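Local atomic coordinates of CCMAN5 (Cellulosimicrobium cellulans, PDB entry 2XSG), a protein that probably hydrolyses alpha-mannosidic linkages as a family 92 glycoside hydrolase, and has been used to prepare mannose-6-phosphate-modified yeast-produced lysosomal enzymes. Residues W501-G510 with A556-G566. Numbering follows the deposited sequence.
Sequences WTAADGTQVG and AMGGHEAARLG
Leu-565 meets the hairpin of 501-510 mainly through one methyl: its CD1 lies 3.6 Å from Thr-507 OG1, with Ala-503 CB and the carboxylate of Asp-505 also against it. The leucine and threonine side chains cross at about a right angle, and a chi1 of -55° sets Thr-507 CG2 opposite the backbone N and brings it to Ala-562 CA. Val-509, which is buried, sends its two methyls to different partners. Its CG1 packs 3.6 Å from Met-557 CE, the two side chains running side by side, while CG2 rests on Ala-562 O and CB. The bend of the methionine at chi3 (78°) carries its methyl there. Trp-501 approaches Leu-565 O obliquely through CZ3, and its ring also stacks on His-569, further along the same helix.

The one direct hydrogen bond is buried: Gly-510 N donates to Met-557 O over 2.7 Å in a nearly straight bond (167°), joining the strand to the Schellman turn at Gly-558, just ahead of helix 560-566. One water bridges the same two elements, donating to Gln-508 O and Gly-558 O. Toward the outside, Asp-505 OD1 accepts Thr-507 N, an Asx turn, and Thr-507 OG1 at 2.8 Å, both from one face of the carboxylate. Replacing Thr-507 by alanine removes OG1 and CG2, and is likely to leave Asp-505 OD1 with only the backbone N of these two donors and to open a gap between Leu-565 CD1 and Ala-562. On the helix, Arg-564 grips Glu-561 side-on, NE to OE1 and NH2 to OE2, which probably tempers the repulsion between Glu-561 and Asp-505.

The chemistry thus implies a hairpin docked at the periphery of the molecule by methyl packing, with a single direct backbone bond fixing one end.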
ATOM      1  N   TRP A 501       9.829   8.166 -32.351  1.00 11.05           N
ATOM      2  CA  TRP A 501       9.758   6.796 -32.799  1.00 11.71           C
ATOM      3  C   TRP A 501       9.013   6.761 -34.136  1.00 11.74           C
ATOM      4  O   TRP A 501       8.035   7.486 -34.320  1.00 11.44           O
ATOM      5  CB  TRP A 501       9.069   5.895 -31.761  1.00 11.93           C
ATOM      6  CG  TRP A 501       8.958   4.506 -32.248  1.00 11.90           C
ATOM      7  CD1 TRP A 501       9.988   3.631 -32.471  1.00 12.44           C
ATOM      8  CD2 TRP A 501       7.756   3.823 -32.645  1.00 12.00           C
ATOM      9  NE1 TRP A 501       9.500   2.443 -32.976  1.00 10.52           N
ATOM     10  CE2 TRP A 501       8.134   2.531 -33.077  1.00 11.80           C
ATOM     11  CE3 TRP A 501       6.399   4.171 -32.663  1.00 12.30           C
ATOM     12  CZ2 TRP A 501       7.197   1.590 -33.536  1.00 12.88           C
ATOM     13  CZ3 TRP A 501       5.467   3.230 -33.108  1.00 10.37           C
ATOM     14  CH2 TRP A 501       5.874   1.965 -33.548  1.00 11.57           C
ATOM     15  N   THR A 502       9.493   5.934 -35.064  1.00 12.43           N
ATOM     16  CA  THR A 502       8.865   5.792 -36.384  1.00 12.62           C
ATOM     17  C   THR A 502       8.228   4.416 -36.515  1.00 12.96           C
ATOM     18  O   THR A 502       8.912   3.396 -36.385  1.00 12.40           O
ATOM     19  CB  THR A 502       9.879   6.005 -37.508  1.00 12.81           C
ATOM     20  OG1 THR A 502      10.363   7.355 -37.467  1.00 13.27           O
ATOM     21  CG2 THR A 502       9.238   5.730 -38.882  1.00 13.06           C
ATOM     22  N   ALA A 503       6.918   4.395 -36.762  1.00 13.22           N
ATOM     23  CA  ALA A 503       6.182   3.144 -36.905  1.00 13.78           C
ATOM     24  C   ALA A 503       6.596   2.354 -38.160  1.00 14.21           C
ATOM     25  O   ALA A 503       7.265   2.896 -39.049  1.00 14.09           O
ATOM     26  CB  ALA A 503       4.672   3.405 -36.891  1.00 13.89           C
ATOM     27  N   ALA A 504       6.189   1.082 -38.221  1.00 14.57           N
ATOM     28  CA  ALA A 504       6.547   0.175 -39.328  1.00 15.02           C
ATOM     29  C   ALA A 504       6.122   0.699 -40.702  1.00 15.03           C
ATOM     30  O   ALA A 504       6.768   0.418 -41.700  1.00 15.55           O
ATOM     31  CB  ALA A 504       5.969  -1.223 -39.089  1.00 15.31           C
ATOM     32  N   ASP A 505       5.044   1.472 -40.748  1.00 14.90           N
ATOM     33  CA  ASP A 505       4.573   2.047 -41.996  1.00 14.83           C
ATOM     34  C   ASP A 505       5.039   3.499 -42.189  1.00 14.55           C
ATOM     35  O   ASP A 505       4.507   4.208 -43.050  1.00 14.55           O
ATOM     36  CB  ASP A 505       3.053   2.002 -42.033  1.00 15.41           C
ATOM     37  CG  ASP A 505       2.418   2.960 -41.033  1.00 16.49           C
ATOM     38  OD1 ASP A 505       3.137   3.492 -40.155  1.00 16.79           O
ATOM     39  OD2 ASP A 505       1.200   3.188 -41.131  1.00 17.00           O
ATOM     40  N   GLY A 506       5.999   3.950 -41.380  1.00 13.57           N
ATOM     41  CA  GLY A 506       6.551   5.305 -41.520  1.00 12.52           C
ATOM     42  C   GLY A 506       5.910   6.392 -40.666  1.00 11.52           C
ATOM     43  O   GLY A 506       6.439   7.496 -40.586  1.00 11.77           O
ATOM     44  N   THR A 507       4.775   6.090 -40.030  1.00 10.69           N
ATOM     45  CA  THR A 507       4.060   7.066 -39.206  1.00 10.12           C
ATOM     46  C   THR A 507       4.971   7.625 -38.105  1.00  9.74           C
ATOM     47  O   THR A 507       5.647   6.862 -37.404  1.00  9.74           O
ATOM     48  CB  THR A 507       2.774   6.478 -38.573  1.00 10.38           C
ATOM     49  OG1 THR A 507       1.931   5.927 -39.593  1.00 11.89           O
ATOM     50  CG2 THR A 507       1.984   7.555 -37.813  1.00 10.39           C
ATOM     51  N   GLN A 508       4.980   8.953 -37.967  1.00  8.55           N
ATOM     52  CA  GLN A 508       5.834   9.636 -36.994  1.00  8.56           C
ATOM     53  C   GLN A 508       5.158   9.778 -35.628  1.00  7.76           C
ATOM     54  O   GLN A 508       4.134  10.454 -35.488  1.00  7.93           O
ATOM     55  CB  GLN A 508       6.263  10.995 -37.531  1.00  8.47           C
ATOM     56  CG  GLN A 508       7.032  10.912 -38.844  1.00 10.41           C
ATOM     57  CD  GLN A 508       8.340  10.200 -38.652  1.00 13.34           C
ATOM     58  OE1 GLN A 508       9.276  10.746 -38.073  1.00 14.84           O
ATOM     59  NE2 GLN A 508       8.408   8.952 -39.108  1.00 15.14           N
ATOM     60  N   VAL A 509       5.759   9.164 -34.616  1.00  7.22           N
ATOM     61  CA  VAL A 509       5.158   9.121 -33.286  1.00  6.31           C
ATOM     62  C   VAL A 509       5.986   9.923 -32.308  1.00  5.95           C
ATOM     63  O   VAL A 509       7.177   9.650 -32.128  1.00  5.82           O
ATOM     64  CB  VAL A 509       5.040   7.664 -32.770  1.00  6.56           C
ATOM     65  CG1 VAL A 509       4.364   7.636 -31.406  1.00  5.83           C
ATOM     66  CG2 VAL A 509       4.298   6.781 -33.809  1.00  6.31           C
ATOM     67  N   GLY A 510       5.355  10.915 -31.676  1.00  5.73           N
ATOM     68  CA  GLY A 510       6.019  11.744 -30.682  1.00  5.03           C
ATOM     69  C   GLY A 510       6.074  11.084 -29.314  1.00  4.60           C
ATOM     70  O   GLY A 510       5.122  10.423 -28.894  1.00  4.64           O
ATOM     71  N   ALA A 556      -0.068  15.844 -29.343  1.00  8.29           N
ATOM     72  CA  ALA A 556       1.368  16.095 -29.280  1.00  8.14           C
ATOM     73  C   ALA A 556       2.176  14.937 -29.869  1.00  8.12           C
ATOM     74  O   ALA A 556       3.287  15.144 -30.354  1.00  8.28           O
ATOM     75  CB  ALA A 556       1.807  16.386 -27.838  1.00  7.54           C
ATOM     76  N   MET A 557       1.602  13.730 -29.816  1.00  8.03           N
ATOM     77  CA  MET A 557       2.197  12.515 -30.363  1.00  7.75           C
ATOM     78  C   MET A 557       2.163  12.487 -31.890  1.00  8.01           C
ATOM     79  O   MET A 557       2.874  11.690 -32.520  1.00  8.19           O
ATOM     80  CB  MET A 557       1.455  11.275 -29.843  1.00  7.76           C
ATOM     81  CG  MET A 557       1.742  10.894 -28.390  1.00  6.95           C
ATOM     82  SD  MET A 557       0.977   9.313 -27.948  1.00  6.62           S
ATOM     83  CE  MET A 557       2.101   8.126 -28.704  1.00  5.24           C
ATOM     84  N   GLY A 558       1.317  13.327 -32.478  1.00  8.23           N
ATOM     85  CA  GLY A 558       1.188  13.411 -33.931  1.00  7.77           C
ATOM     86  C   GLY A 558      -0.142  12.860 -34.427  1.00  8.46           C
ATOM     87  O   GLY A 558      -0.257  12.438 -35.586  1.00  8.55           O
ATOM     88  N   GLY A 559      -1.146  12.845 -33.546  1.00  8.16           N
ATOM     89  CA  GLY A 559      -2.506  12.490 -33.951  1.00  8.36           C
ATOM     90  C   GLY A 559      -2.925  11.076 -33.589  1.00  8.65           C
ATOM     91  O   GLY A 559      -2.163  10.326 -32.988  1.00  7.72           O
ATOM     92  N   HIS A 560      -4.147  10.725 -33.970  1.00  8.86           N
ATOM     93  CA  HIS A 560      -4.773   9.502 -33.523  1.00 10.24           C
ATOM     94  C   HIS A 560      -4.032   8.247 -33.974  1.00  9.85           C
ATOM     95  O   HIS A 560      -3.754   7.356 -33.168  1.00  9.00           O
ATOM     96  CB  HIS A 560      -6.228   9.454 -33.981  1.00 10.58           C
ATOM     97  CG  HIS A 560      -6.961   8.245 -33.501  1.00 14.51           C
ATOM     98  ND1 HIS A 560      -7.756   8.252 -32.370  1.00 17.42           N
ATOM     99  CD2 HIS A 560      -7.030   6.987 -34.004  1.00 15.48           C
ATOM    100  CE1 HIS A 560      -8.278   7.049 -32.198  1.00 18.16           C
ATOM    101  NE2 HIS A 560      -7.850   6.264 -33.173  1.00 18.09           N
ATOM    102  N   GLU A 561      -3.716   8.182 -35.259  1.00  9.76           N
ATOM    103  CA  GLU A 561      -3.015   7.020 -35.803  1.00 10.61           C
ATOM    104  C   GLU A 561      -1.641   6.840 -35.138  1.00 10.34           C
ATOM    105  O   GLU A 561      -1.225   5.703 -34.869  1.00 10.28           O
ATOM    106  CB  GLU A 561      -2.910   7.099 -37.346  1.00 10.94           C
ATOM    107  CG  GLU A 561      -2.284   5.859 -38.043  1.00 12.65           C
ATOM    108  CD  GLU A 561      -3.054   4.539 -37.833  1.00 14.38           C
ATOM    109  OE1 GLU A 561      -4.230   4.546 -37.386  1.00 14.31           O
ATOM    110  OE2 GLU A 561      -2.465   3.476 -38.124  1.00 14.09           O
ATOM    111  N   ALA A 562      -0.953   7.949 -34.865  1.00  9.45           N
ATOM    112  CA  ALA A 562       0.354   7.881 -34.220  1.00  9.17           C
ATOM    113  C   ALA A 562       0.218   7.290 -32.813  1.00  8.62           C
ATOM    114  O   ALA A 562       0.996   6.412 -32.440  1.00  8.40           O
ATOM    115  CB  ALA A 562       1.022   9.254 -34.174  1.00  9.46           C
ATOM    116  N   ALA A 563      -0.779   7.766 -32.051  1.00  8.19           N
ATOM    117  CA  ALA A 563      -1.075   7.233 -30.698  1.00  7.47           C
ATOM    118  C   ALA A 563      -1.416   5.759 -30.735  1.00  7.05           C
ATOM    119  O   ALA A 563      -0.928   4.977 -29.900  1.00  6.89           O
ATOM    120  CB  ALA A 563      -2.219   7.993 -30.056  1.00  7.36           C
ATOM    121  N   ARG A 564      -2.272   5.391 -31.691  1.00  6.19           N
ATOM    122  CA  ARG A 564      -2.784   4.029 -31.816  1.00  6.15           C
ATOM    123  C   ARG A 564      -1.631   3.070 -32.072  1.00  5.87           C
ATOM    124  O   ARG A 564      -1.564   2.002 -31.452  1.00  5.61           O
ATOM    125  CB  ARG A 564      -3.847   3.937 -32.926  1.00  6.29           C
ATOM    126  CG  ARG A 564      -4.533   2.549 -33.071  1.00  7.26           C
ATOM    127  CD  ARG A 564      -5.345   2.422 -34.385  1.00  8.17           C
ATOM    128  NE  ARG A 564      -4.472   2.258 -35.550  1.00  7.05           N
ATOM    129  CZ  ARG A 564      -3.905   1.109 -35.920  1.00  8.40           C
ATOM    130  NH1 ARG A 564      -4.128  -0.012 -35.233  1.00  7.07           N
ATOM    131  NH2 ARG A 564      -3.108   1.076 -36.989  1.00  7.22           N
ATOM    132  N   LEU A 565      -0.716   3.476 -32.955  1.00  5.28           N
ATOM    133  CA  LEU A 565       0.448   2.656 -33.298  1.00  5.27           C
ATOM    134  C   LEU A 565       1.474   2.648 -32.148  1.00  5.36           C
ATOM    135  O   LEU A 565       2.113   1.633 -31.894  1.00  5.46           O
ATOM    136  CB  LEU A 565       1.085   3.139 -34.604  1.00  5.23           C
ATOM    137  CG  LEU A 565       0.292   2.876 -35.898  1.00  6.68           C
ATOM    138  CD1 LEU A 565       0.848   3.707 -37.030  1.00  7.69           C
ATOM    139  CD2 LEU A 565       0.329   1.396 -36.286  1.00  6.62           C
ATOM    140  N   GLY A 566       1.617   3.780 -31.455  1.00  4.45           N
ATOM    141  CA  GLY A 566       2.461   3.855 -30.251  1.00  4.45           C
ATOM    142  C   GLY A 566       2.027   2.875 -29.164  1.00  4.76           C
ATOM    143  O   GLY A 566       2.859   2.155 -28.577  1.00  4.82           O
TER
HETATM  144  O   HOH W   1       2.438  11.634 -37.024  1.00  5.22           O